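Local atomic coordinates of tRNA threonylcarbamoyladenosine biosynthesis protein TsaB (Pseudomonas aeruginosa, PDB entry 5BR9), a protein that probably takes part in making the threonylcarbamoyladenosine modification (t6A) at position 37 of tRNA. Residues M9-A14 and A58-S63; Q45-M50 and I84-G89; L90-Q95 and V213-A218. All blocks are in the same frame, centred on the assembly; numbering follows the deposited sequence.

Interaction 1 (M9-A14 and A58-S63); sequences MSTLLA and AGVALS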
ATOM      1  N   MET A   9      -5.969  -2.623 -30.659  1.00 48.32           N
ATOM      2  CA  MET A   9      -6.387  -1.584 -29.729  1.00 44.61           C
ATOM      3  C   MET A   9      -6.109  -1.960 -28.280  1.00 40.87           C
ATOM      4  O   MET A   9      -6.325  -3.095 -27.881  1.00 49.91           O
ATOM      5  CB  MET A   9      -7.856  -1.249 -29.934  1.00 50.43           C
ATOM      6  CG  MET A   9      -8.046  -0.449 -31.223  1.00 59.07           C
ATOM      7  SD  MET A   9      -9.609   0.429 -31.332  1.00 65.51           S
ATOM      8  CE  MET A   9     -10.749  -0.937 -31.558  1.00 68.98           C
ATOM      9  N   SER A  10      -5.615  -0.995 -27.502  1.00 34.87           N
ATOM     10  CA  SER A  10      -5.157  -1.264 -26.148  1.00 34.59           C
ATOM     11  C   SER A  10      -6.265  -1.197 -25.118  1.00 33.29           C
ATOM     12  O   SER A  10      -7.184  -0.391 -25.216  1.00 35.97           O
ATOM     13  CB  SER A  10      -4.065  -0.271 -25.744  1.00 44.68           C
ATOM     14  OG  SER A  10      -2.885  -0.457 -26.499  1.00 48.42           O
ATOM     15  N   THR A  11      -6.144  -2.025 -24.094  1.00 26.21           N
ATOM     16  CA  THR A  11      -7.060  -1.941 -22.979  1.00 24.37           C
ATOM     17  C   THR A  11      -6.250  -1.507 -21.764  1.00 23.38           C
ATOM     18  O   THR A  11      -5.331  -2.196 -21.353  1.00 33.49           O
ATOM     19  CB  THR A  11      -7.793  -3.277 -22.745  1.00 23.90           C
ATOM     20  OG1 THR A  11      -8.538  -3.610 -23.924  1.00 32.14           O
ATOM     21  CG2 THR A  11      -8.768  -3.164 -21.594  1.00 22.43           C
ATOM     22  N   LEU A  12      -6.566  -0.333 -21.236  1.00 29.69           N
ATOM     23  CA  LEU A  12      -5.822   0.252 -20.111  1.00 28.03           C
ATOM     24  C   LEU A  12      -6.719   0.557 -18.929  1.00 22.70           C
ATOM     25  O   LEU A  12      -7.799   1.127 -19.086  1.00 27.65           O
ATOM     26  CB  LEU A  12      -5.104   1.548 -20.530  1.00 23.10           C
ATOM     27  CG  LEU A  12      -4.059   1.479 -21.637  1.00 25.86           C
ATOM     28  CD1 LEU A  12      -3.520   2.883 -21.957  1.00 26.71           C
ATOM     29  CD2 LEU A  12      -2.913   0.505 -21.261  1.00 25.89           C
ATOM     30  N   LEU A  13      -6.228   0.226 -17.742  1.00 25.81           N
ATOM     31  CA  LEU A  13      -6.931   0.502 -16.490  1.00 25.01           C
ATOM     32  C   LEU A  13      -6.186   1.623 -15.754  1.00 29.10           C
ATOM     33  O   LEU A  13      -4.950   1.605 -15.648  1.00 27.43           O
ATOM     34  CB  LEU A  13      -7.007  -0.777 -15.615  1.00 20.38           C
ATOM     35  CG  LEU A  13      -7.718  -0.694 -14.262  1.00 26.87           C
ATOM     36  CD1 LEU A  13      -9.207  -0.382 -14.468  1.00 24.51           C
ATOM     37  CD2 LEU A  13      -7.537  -1.982 -13.443  1.00 25.16           C
ATOM     38  N   ALA A  14      -6.941   2.601 -15.265  1.00 23.60           N
ATOM     39  CA  ALA A  14      -6.364   3.737 -14.568  1.00 25.69           C
ATOM     40  C   ALA A  14      -7.046   3.949 -13.226  1.00 29.68           C
ATOM     41  O   ALA A  14      -8.253   3.748 -13.102  1.00 23.18           O
ATOM     42  CB  ALA A  14      -6.474   4.998 -15.413  1.00 20.76           C
ATOM     43  N   ALA A  58     -18.501  -2.244 -18.190  1.00 28.38           N
ATOM     44  CA  ALA A  58     -17.947  -2.236 -19.540  1.00 28.62           C
ATOM     45  C   ALA A  58     -18.006  -3.615 -20.192  1.00 33.66           C
ATOM     46  O   ALA A  58     -17.806  -3.742 -21.390  1.00 31.36           O
ATOM     47  CB  ALA A  58     -16.503  -1.725 -19.515  1.00 22.95           C
ATOM     48  N   GLY A  59     -18.284  -4.645 -19.398  1.00 35.16           N
ATOM     49  CA  GLY A  59     -18.264  -6.013 -19.877  1.00 31.10           C
ATOM     50  C   GLY A  59     -16.864  -6.526 -20.143  1.00 34.91           C
ATOM     51  O   GLY A  59     -16.658  -7.449 -20.941  1.00 30.32           O
ATOM     52  N   VAL A  60     -15.898  -5.944 -19.442  1.00 27.89           N
ATOM     53  CA  VAL A  60     -14.492  -6.255 -19.679  1.00 26.63           C
ATOM     54  C   VAL A  60     -13.912  -7.081 -18.531  1.00 33.33           C
ATOM     55  O   VAL A  60     -14.096  -6.740 -17.352  1.00 30.62           O
ATOM     56  CB  VAL A  60     -13.662  -4.963 -19.907  1.00 25.46           C
ATOM     57  CG1 VAL A  60     -12.175  -5.289 -19.993  1.00 24.32           C
ATOM     58  CG2 VAL A  60     -14.120  -4.266 -21.182  1.00 25.96           C
ATOM     59  N   ALA A  61     -13.219  -8.165 -18.881  1.00 26.02           N
ATOM     60  CA  ALA A  61     -12.546  -8.996 -17.885  1.00 29.62           C
ATOM     61  C   ALA A  61     -11.198  -8.400 -17.531  1.00 30.78           C
ATOM     62  O   ALA A  61     -10.541  -7.778 -18.376  1.00 28.66           O
ATOM     63  CB  ALA A  61     -12.369 -10.415 -18.383  1.00 26.16           C
ATOM     64  N   LEU A  62     -10.790  -8.597 -16.283  1.00 28.74           N
ATOM     65  CA  LEU A  62      -9.505  -8.102 -15.818  1.00 28.67           C
ATOM     66  C   LEU A  62      -8.382  -8.647 -16.716  1.00 31.26           C
ATOM     67  O   LEU A  62      -7.407  -7.939 -17.003  1.00 21.64           O
ATOM     68  CB  LEU A  62      -9.275  -8.480 -14.344  1.00 32.80           C
ATOM     69  CG  LEU A  62      -8.059  -7.819 -13.678  1.00 35.15           C
ATOM     70  CD1 LEU A  62      -8.195  -6.294 -13.670  1.00 25.77           C
ATOM     71  CD2 LEU A  62      -7.861  -8.348 -12.266  1.00 29.65           C
ATOM     72  N   SER A  63      -8.528  -9.882 -17.192  1.00 22.97           N
ATOM     73  CA  SER A  63      -7.470 -10.484 -18.008  1.00 22.80           C
ATOM     74  C   SER A  63      -7.246  -9.750 -19.336  1.00 22.70           C
ATOM     75  O   SER A  63      -6.190  -9.887 -19.948  1.00 31.63           O
ATOM     76  CB  SER A  63      -7.771 -11.954 -18.290  1.00 23.73           C
ATOM     77  OG  SER A  63      -8.999 -12.117 -18.973  1.00 29.62           O
TER

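Interaction 2 (Q45-M50 and I84-G89); sequences QRLLPM and IGVVQG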
ATOM      1  N   GLN A  45     -11.014   0.616   1.165  1.00 56.70           N
ATOM      2  CA  GLN A  45     -12.186  -0.232   1.165  1.00 55.92           C
ATOM      3  C   GLN A  45     -13.015  -0.025  -0.083  1.00 52.89           C
ATOM      4  O   GLN A  45     -13.841  -0.865  -0.422  1.00 52.41           O
ATOM      5  CB  GLN A  45     -13.036   0.029   2.404  1.00 57.96           C
ATOM      6  CG  GLN A  45     -12.307  -0.183   3.699  1.00 59.50           C
ATOM      7  CD  GLN A  45     -12.424   1.025   4.587  1.00 78.73           C
ATOM      8  OE1 GLN A  45     -11.583   1.928   4.541  1.00 86.92           O
ATOM      9  NE2 GLN A  45     -13.485   1.069   5.386  1.00 82.64           N
ATOM     10  N   ARG A  46     -12.802   1.089  -0.774  1.00 50.64           N
ATOM     11  CA  ARG A  46     -13.687   1.417  -1.878  1.00 45.24           C
ATOM     12  C   ARG A  46     -13.025   1.324  -3.247  1.00 43.34           C
ATOM     13  O   ARG A  46     -13.723   1.301  -4.251  1.00 48.19           O
ATOM     14  CB  ARG A  46     -14.288   2.805  -1.668  1.00 45.31           C
ATOM     15  CG  ARG A  46     -15.509   2.778  -0.748  1.00 59.16           C
ATOM     16  CD  ARG A  46     -16.789   3.248  -1.458  1.00 70.23           C
ATOM     17  NE  ARG A  46     -16.862   2.849  -2.870  1.00 72.42           N
ATOM     18  CZ  ARG A  46     -17.433   1.730  -3.324  1.00 75.12           C
ATOM     19  NH1 ARG A  46     -17.991   0.862  -2.479  1.00 81.69           N
ATOM     20  NH2 ARG A  46     -17.451   1.472  -4.633  1.00 60.32           N
ATOM     21  N   LEU A  47     -11.697   1.245  -3.291  1.00 39.51           N
ATOM     22  CA  LEU A  47     -10.987   1.230  -4.565  1.00 35.98           C
ATOM     23  C   LEU A  47     -11.294  -0.010  -5.411  1.00 39.17           C
ATOM     24  O   LEU A  47     -11.687   0.106  -6.573  1.00 39.21           O
ATOM     25  CB  LEU A  47      -9.477   1.329  -4.344  1.00 32.51           C
ATOM     26  CG  LEU A  47      -8.661   1.306  -5.639  1.00 29.27           C
ATOM     27  CD1 LEU A  47      -9.088   2.465  -6.508  1.00 29.17           C
ATOM     28  CD2 LEU A  47      -7.168   1.406  -5.337  1.00 30.57           C
ATOM     29  N   LEU A  48     -11.095  -1.195  -4.843  1.00 33.70           N
ATOM     30  CA  LEU A  48     -11.318  -2.423  -5.602  1.00 32.39           C
ATOM     31  C   LEU A  48     -12.787  -2.645  -5.992  1.00 31.77           C
ATOM     32  O   LEU A  48     -13.056  -3.161  -7.067  1.00 37.44           O
ATOM     33  CB  LEU A  48     -10.783  -3.627  -4.836  1.00 31.76           C
ATOM     34  CG  LEU A  48      -9.248  -3.613  -4.788  1.00 42.79           C
ATOM     35  CD1 LEU A  48      -8.722  -4.844  -4.046  1.00 48.52           C
ATOM     36  CD2 LEU A  48      -8.619  -3.480  -6.181  1.00 26.56           C
ATOM     37  N   PRO A  49     -13.744  -2.302  -5.119  1.00 33.20           N
ATOM     38  CA  PRO A  49     -15.105  -2.415  -5.662  1.00 35.46           C
ATOM     39  C   PRO A  49     -15.386  -1.432  -6.813  1.00 33.91           C
ATOM     40  O   PRO A  49     -16.161  -1.759  -7.719  1.00 33.66           O
ATOM     41  CB  PRO A  49     -16.001  -2.119  -4.447  1.00 36.37           C
ATOM     42  CG  PRO A  49     -15.152  -2.463  -3.256  1.00 41.27           C
ATOM     43  CD  PRO A  49     -13.738  -2.127  -3.654  1.00 39.00           C
ATOM     44  N   MET A  50     -14.781  -0.249  -6.789  1.00 35.84           N
ATOM     45  CA  MET A  50     -14.969   0.671  -7.910  1.00 34.90           C
ATOM     46  C   MET A  50     -14.428   0.048  -9.197  1.00 33.94           C
ATOM     47  O   MET A  50     -15.026   0.196 -10.265  1.00 36.12           O
ATOM     48  CB  MET A  50     -14.305   2.015  -7.647  1.00 32.97           C
ATOM     49  CG  MET A  50     -15.122   2.929  -6.746  1.00 44.15           C
ATOM     50  SD  MET A  50     -14.390   4.573  -6.562  1.00 42.36           S
ATOM     51  CE  MET A  50     -14.252   5.030  -8.272  1.00 42.13           C
ATOM     52  N   ILE A  84      -0.090   2.514  -4.889  1.00 35.96           N
ATOM     53  CA  ILE A  84       1.148   1.833  -5.251  1.00 35.13           C
ATOM     54  C   ILE A  84       1.055   0.316  -5.007  1.00 29.36           C
ATOM     55  O   ILE A  84       1.292  -0.486  -5.925  1.00 28.43           O
ATOM     56  CB  ILE A  84       2.338   2.440  -4.510  1.00 35.09           C
ATOM     57  CG1 ILE A  84       2.630   3.833  -5.059  1.00 35.98           C
ATOM     58  CG2 ILE A  84       3.561   1.546  -4.645  1.00 28.93           C
ATOM     59  CD1 ILE A  84       3.662   4.617  -4.270  1.00 38.28           C
ATOM     60  N   GLY A  85       0.693  -0.076  -3.787  1.00 26.89           N
ATOM     61  CA  GLY A  85       0.580  -1.483  -3.440  1.00 26.74           C
ATOM     62  C   GLY A  85      -0.434  -2.277  -4.247  1.00 29.76           C
ATOM     63  O   GLY A  85      -0.133  -3.347  -4.798  1.00 31.48           O
ATOM     64  N   VAL A  86      -1.643  -1.747  -4.337  1.00 31.06           N
ATOM     65  CA  VAL A  86      -2.705  -2.442  -5.038  1.00 32.45           C
ATOM     66  C   VAL A  86      -2.350  -2.634  -6.519  1.00 30.90           C
ATOM     67  O   VAL A  86      -2.505  -3.729  -7.064  1.00 29.42           O
ATOM     68  CB  VAL A  86      -4.043  -1.693  -4.864  1.00 39.82           C
ATOM     69  CG1 VAL A  86      -5.120  -2.277  -5.776  1.00 34.29           C
ATOM     70  CG2 VAL A  86      -4.476  -1.741  -3.394  1.00 27.24           C
ATOM     71  N   VAL A  87      -1.850  -1.583  -7.157  1.00 24.14           N
ATOM     72  CA  VAL A  87      -1.496  -1.662  -8.566  1.00 25.61           C
ATOM     73  C   VAL A  87      -0.384  -2.706  -8.772  1.00 31.68           C
ATOM     74  O   VAL A  87      -0.460  -3.545  -9.668  1.00 31.82           O
ATOM     75  CB  VAL A  87      -1.097  -0.273  -9.105  1.00 31.84           C
ATOM     76  CG1 VAL A  87      -0.450  -0.394 -10.449  1.00 30.84           C
ATOM     77  CG2 VAL A  87      -2.328   0.611  -9.198  1.00 33.81           C
ATOM     78  N   GLN A  88       0.626  -2.679  -7.912  1.00 28.97           N
ATOM     79  CA  GLN A  88       1.704  -3.660  -7.951  1.00 27.35           C
ATOM     80  C   GLN A  88       1.192  -5.098  -7.788  1.00 26.38           C
ATOM     81  O   GLN A  88       1.656  -6.014  -8.462  1.00 28.68           O
ATOM     82  CB  GLN A  88       2.728  -3.338  -6.865  1.00 29.69           C
ATOM     83  CG  GLN A  88       3.723  -2.239  -7.274  1.00 31.95           C
ATOM     84  CD  GLN A  88       4.821  -2.021  -6.228  1.00 41.79           C
ATOM     85  OE1 GLN A  88       5.995  -1.924  -6.564  1.00 54.13           O
ATOM     86  NE2 GLN A  88       4.430  -1.940  -4.955  1.00 37.78           N
ATOM     87  N   GLY A  89       0.279  -5.304  -6.842  1.00 28.31           N
ATOM     88  CA  GLY A  89      -0.316  -6.614  -6.632  1.00 29.48           C
ATOM     89  C   GLY A  89      -1.121  -7.090  -7.840  1.00 28.28           C
ATOM     90  O   GLY A  89      -0.980  -8.231  -8.287  1.00 22.47           O
TER

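Interaction 3 (L90-Q95 and V213-A218); sequences LAFALQ and VEAEQA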
ATOM      1  N   LEU A  90      -1.953  -6.199  -8.374  1.00 26.23           N
ATOM      2  CA  LEU A  90      -2.777  -6.486  -9.537  1.00 25.48           C
ATOM      3  C   LEU A  90      -1.860  -6.888 -10.678  1.00 31.56           C
ATOM      4  O   LEU A  90      -2.067  -7.915 -11.325  1.00 30.42           O
ATOM      5  CB  LEU A  90      -3.624  -5.270  -9.939  1.00 26.59           C
ATOM      6  CG  LEU A  90      -4.790  -4.824  -9.065  1.00 25.09           C
ATOM      7  CD1 LEU A  90      -5.382  -3.572  -9.652  1.00 25.61           C
ATOM      8  CD2 LEU A  90      -5.867  -5.910  -8.979  1.00 26.14           C
ATOM      9  N   ALA A  91      -0.828  -6.073 -10.883  1.00 29.99           N
ATOM     10  CA  ALA A  91       0.047  -6.203 -12.028  1.00 27.25           C
ATOM     11  C   ALA A  91       0.916  -7.440 -11.943  1.00 22.43           C
ATOM     12  O   ALA A  91       1.162  -8.089 -12.950  1.00 26.38           O
ATOM     13  CB  ALA A  91       0.907  -4.960 -12.171  1.00 22.27           C
ATOM     14  N   PHE A  92       1.351  -7.788 -10.739  1.00 27.50           N
ATOM     15  CA  PHE A  92       2.161  -8.992 -10.534  1.00 23.90           C
ATOM     16  C   PHE A  92       1.344 -10.254 -10.844  1.00 29.53           C
ATOM     17  O   PHE A  92       1.846 -11.226 -11.425  1.00 31.43           O
ATOM     18  CB  PHE A  92       2.674  -9.029  -9.113  1.00 21.72           C
ATOM     19  CG  PHE A  92       3.551 -10.212  -8.789  1.00 22.17           C
ATOM     20  CD1 PHE A  92       4.923 -10.149  -8.973  1.00 27.05           C
ATOM     21  CD2 PHE A  92       3.006 -11.360  -8.252  1.00 22.47           C
ATOM     22  CE1 PHE A  92       5.732 -11.211  -8.629  1.00 25.49           C
ATOM     23  CE2 PHE A  92       3.806 -12.436  -7.921  1.00 28.14           C
ATOM     24  CZ  PHE A  92       5.175 -12.360  -8.112  1.00 28.95           C
ATOM     25  N   ALA A  93       0.089 -10.250 -10.408  1.00 24.07           N
ATOM     26  CA  ALA A  93      -0.778 -11.400 -10.616  1.00 26.35           C
ATOM     27  C   ALA A  93      -1.166 -11.573 -12.084  1.00 23.67           C
ATOM     28  O   ALA A  93      -1.222 -12.698 -12.568  1.00 24.03           O
ATOM     29  CB  ALA A  93      -2.009 -11.278  -9.757  1.00 21.77           C
ATOM     30  N   LEU A  94      -1.414 -10.466 -12.790  1.00 24.47           N
ATOM     31  CA  LEU A  94      -1.801 -10.529 -14.201  1.00 26.24           C
ATOM     32  C   LEU A  94      -0.573 -10.746 -15.077  1.00 29.54           C
ATOM     33  O   LEU A  94      -0.681 -11.276 -16.188  1.00 28.41           O
ATOM     34  CB  LEU A  94      -2.532  -9.249 -14.657  1.00 20.41           C
ATOM     35  CG  LEU A  94      -3.901  -8.896 -14.067  1.00 27.34           C
ATOM     36  CD1 LEU A  94      -4.312  -7.479 -14.457  1.00 21.29           C
ATOM     37  CD2 LEU A  94      -5.005  -9.924 -14.452  1.00 22.59           C
ATOM     38  N   GLN A  95       0.584 -10.339 -14.546  1.00 26.67           N
ATOM     39  CA  GLN A  95       1.860 -10.269 -15.273  1.00 24.35           C
ATOM     40  C   GLN A  95       1.757  -9.225 -16.367  1.00 27.77           C
ATOM     41  O   GLN A  95       2.050  -9.482 -17.531  1.00 31.39           O
ATOM     42  CB  GLN A  95       2.274 -11.635 -15.835  1.00 24.20           C
ATOM     43  CG  GLN A  95       2.313 -12.720 -14.760  1.00 25.76           C
ATOM     44  CD  GLN A  95       2.948 -14.007 -15.231  1.00 33.78           C
ATOM     45  OE1 GLN A  95       3.107 -14.240 -16.436  1.00 29.83           O
ATOM     46  NE2 GLN A  95       3.319 -14.858 -14.283  1.00 27.98           N
ATOM     47  N   VAL A 213       6.426  -0.692 -16.577  1.00 38.19           N
ATOM     48  CA  VAL A 213       7.439  -1.316 -15.754  1.00 38.33           C
ATOM     49  C   VAL A 213       6.827  -2.588 -15.201  1.00 36.73           C
ATOM     50  O   VAL A 213       5.637  -2.609 -14.922  1.00 38.88           O
ATOM     51  CB  VAL A 213       7.902  -0.334 -14.664  1.00 38.69           C
ATOM     52  CG1 VAL A 213       8.648  -1.044 -13.577  1.00 46.16           C
ATOM     53  CG2 VAL A 213       8.762   0.776 -15.296  1.00 31.19           C
ATOM     54  N   GLU A 214       7.595  -3.665 -15.074  1.00 40.77           N
ATOM     55  CA  GLU A 214       7.011  -4.854 -14.464  1.00 46.56           C
ATOM     56  C   GLU A 214       6.999  -4.678 -12.940  1.00 43.50           C
ATOM     57  O   GLU A 214       7.784  -3.907 -12.382  1.00 41.07           O
ATOM     58  CB  GLU A 214       7.735  -6.143 -14.888  1.00 58.32           C
ATOM     59  CG  GLU A 214       9.185  -6.288 -14.453  1.00 77.98           C
ATOM     60  CD  GLU A 214       9.755  -7.672 -14.775  1.00 88.74           C
ATOM     61  OE1 GLU A 214       9.118  -8.687 -14.419  1.00 89.58           O
ATOM     62  OE2 GLU A 214      10.835  -7.742 -15.399  1.00 93.33           O
ATOM     63  N   ALA A 215       6.075  -5.378 -12.291  1.00 40.92           N
ATOM     64  CA  ALA A 215       5.778  -5.197 -10.875  1.00 42.08           C
ATOM     65  C   ALA A 215       6.972  -5.443  -9.950  1.00 43.05           C
ATOM     66  O   ALA A 215       7.122  -4.749  -8.951  1.00 43.27           O
ATOM     67  CB  ALA A 215       4.612  -6.106 -10.477  1.00 43.99           C
ATOM     68  N   GLU A 216       7.817  -6.415 -10.288  1.00 50.07           N
ATOM     69  CA  GLU A 216       9.004  -6.738  -9.490  1.00 53.13           C
ATOM     70  C   GLU A 216      10.131  -5.715  -9.658  1.00 58.16           C
ATOM     71  O   GLU A 216      11.093  -5.704  -8.889  1.00 60.04           O
ATOM     72  CB  GLU A 216       9.547  -8.122  -9.858  1.00 59.98           C
ATOM     73  CG  GLU A 216       8.568  -9.272  -9.703  1.00 70.07           C
ATOM     74  CD  GLU A 216       7.996  -9.731 -11.036  1.00 72.17           C
ATOM     75  OE1 GLU A 216       7.895 -10.963 -11.242  1.00 77.47           O
ATOM     76  OE2 GLU A 216       7.653  -8.860 -11.873  1.00 60.01           O
ATOM     77  N   GLN A 217      10.018  -4.873 -10.678  1.00 55.66           N
ATOM     78  CA  GLN A 217      11.100  -3.969 -11.054  1.00 47.33           C
ATOM     79  C   GLN A 217      11.035  -2.729 -10.177  1.00 43.32           C
ATOM     80  O   GLN A 217       9.959  -2.368  -9.709  1.00 43.75           O
ATOM     81  CB  GLN A 217      11.001  -3.614 -12.548  1.00 42.12           C
ATOM     82  CG  GLN A 217      12.065  -2.693 -13.069  1.00 38.43           C
ATOM     83  CD  GLN A 217      11.835  -2.324 -14.520  1.00 36.66           C
ATOM     84  OE1 GLN A 217      11.446  -3.165 -15.319  1.00 40.57           O
ATOM     85  NE2 GLN A 217      12.075  -1.056 -14.866  1.00 35.04           N
ATOM     86  N   ALA A 218      12.188  -2.101  -9.938  1.00 41.05           N
ATOM     87  CA  ALA A 218      12.236  -0.900  -9.112  1.00 40.80           C
ATOM     88  C   ALA A 218      11.370   0.179  -9.738  1.00 44.20           C
ATOM     89  O   ALA A 218      11.452   0.472 -10.939  1.00 36.66           O
ATOM     90  CB  ALA A 218      13.679  -0.409  -8.925  1.00 41.70           C
TER
HETATM   91  O   HOH W   1       4.101  -6.939 -13.853  1.00 40.60           O

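Interaction 1 (M9-A14 and A58-S63)
Thr11 lays its methyl group against the branched end of Val60, CG2 meeting CG1 at 4.3 Å. Two residues further along the extended chain, Leu13 does the same with Leu62, its CD2 lying 4.4 Å from CD1 of the partner. These are loose van der Waals contacts between methyl groups, and no hydrogen bond passes between the two segments. The backbones keep well apart, with the CA atoms of Thr11 and Val60 separated by 9.2 Å, so side chains must bridge the gap.

Thr11 and Leu13 both direct CB at segment 58-63. Threonine suits its place because it offers a methyl here: with OG1 at chi1 -60°, CG2 stands anti to the backbone N and reaches across. Val60 answers with a compact branch on a CB that points back at the strand. Leu62 starts off in the other direction, and its length is needed to return CD1 to the contact.

All four residues are buried, with apolar neighbours that extend the cluster. Val60 also packs on Leu26 of strand 21-28, Leu13 on Val51 and Leu62 on Leu55 of helix 43-58, while Leu62 further meets Ala93 of the second subunit. Ahead of Val60, Gly59 closes helix 43-58 in a Schellman motif, and its positive phi of 72° is a conformation that glycine adopts readily.

The chain thus leaves the helix and passes the beginning of the first strand before entering strand 67-71. Segment 58-63 is the helix-to-strand connection of the beta-alpha-beta crossover 31-38, 43-58, 67-71, whose last strand lies parallel beside 12-16 in the 3-2-1-4-5 sheet of the ASKHA (actin-like ATPase) fold to which TsaB belongs.

Interaction 2 (Q45-M50 and I84-G89)
Val86 receives two leucines on one methyl group. Its CG1 lies 3.7 Å from CD2 of Leu48 and 4.2 Å from CD2 of Leu47, so consecutive residues of helix 43-58 converge on a single branch from helix 77-94. Leu48 and Val86 run in opposite directions and meet through their terminal methyls. Val86 aims its CB at the leucines, and CG1, anti to the backbone N at chi1 171°, carries the reach. Leu47 also starts toward its partner, whereas the CB of Leu48 leaves obliquely and needs the full length of the side chain, with CG beside the backbone N at chi1 -70°, to bring CD2 over. A short beta-branched residue facing two long leucines fits backbones whose nearest CA atoms, those of Leu48 and Val86, are 8.6 Å apart.

Polar interactions across the pair are absent; the main-chain groups bond along their own helices. Gln88 N, for example, is held by Ile84 O at 3.0 Å. Helix 43-58 is kinked here, since Pro49 has no N-H to give and Leu48 N also lacks a bond to the preceding turn, although Met50 N resumes the pattern with Arg46 O.

Further apolar packing continues beyond the two segments. Leu47 settles on Leu15, Cys22 and Val24 of the central sheet, and Val87 on Leu15, Ile68 and Phe70, so both helices lie against it. Leu48 touches Phe92 of the second subunit and Val86 touches Gln88 of that subunit.

Two helices packed on the same sheet of an ASKHA domain, with part of their surface given to a second copy of the protein, contribute to the contact between the two subunits.

Interaction 3 (L90-Q95 and V213-A218)
Phe92 begins its contact at CB, which lies 3.8 Å from CB of Ala215. The backbone beneath is just as near, the methyl of Ala215 sitting 3.7 Å from Phe92 N, and CB of Ala91, the residue before, also packs against it, at 4.2 Å. Alanine's single methyl suits a place where the chains come this close, the CA atoms of Phe92 and Ala215 being 5.3 Å apart.

From CB the ring swings out with CG anti to the backbone N (chi1 -179°), which carries it out to Glu216. Ala215 CB remains at the ring edge, near its plane. Further out, CD1 meets Glu216 CD at 3.7 Å. CE1 comes next, with Glu216 CG 3.6 Å away at the edge and in the ring plane, and OE1 3.4 Å away but set obliquely. The two side chains cross at about a right angle, and the carboxylate is turned 75° from the ring. Glutamate supplies an aliphatic stem for the aromatic edge while its charged end heads toward Arg52 of the second subunit, a long, weak pairing. Since Glu216 is poorly ordered, this detail is approximate.

A water joins the backbones beside the two alanines. It accepts from Ala215 N at 3.0 Å and gives a weak bond to Ala91 O, one of the carbonyls of the last helical turn.

Ala215 and Glu216 are the central residues of a type I beta turn, closed by Gln217 N bonding to Glu214 O. Leu48 of the second subunit packs on Ala215, and Leu90 of that subunit on Phe92. The arrangement is a type I turn of the C-terminal segment packed on the last turn of helix 77-94, where both also meet the second subunit.

From the N terminus, segment 9-14, leading into strand 12-16, opens interaction 1, and the chain runs through two further strands and helix 43-58 before 58-63 closes it. Segment 45-50 lies inside that loop while its partner 84-89 lies beyond it, so interactions 1 and 2 cross, interaction 1 tying the first strand to the connection after helix 43-58, interaction 2 tying that helix to 77-94. Interaction 3 follows in series and closes the longest loop: 117 residues, including the second sheet, separate 90-95 from 213-218. It shares helix 77-94 with interaction 2, where Gln88 O meets Ala215 CB at 3.6 Å, and touches interaction 1 through Leu62 CG and Leu94 CD2 at 3.8 Å.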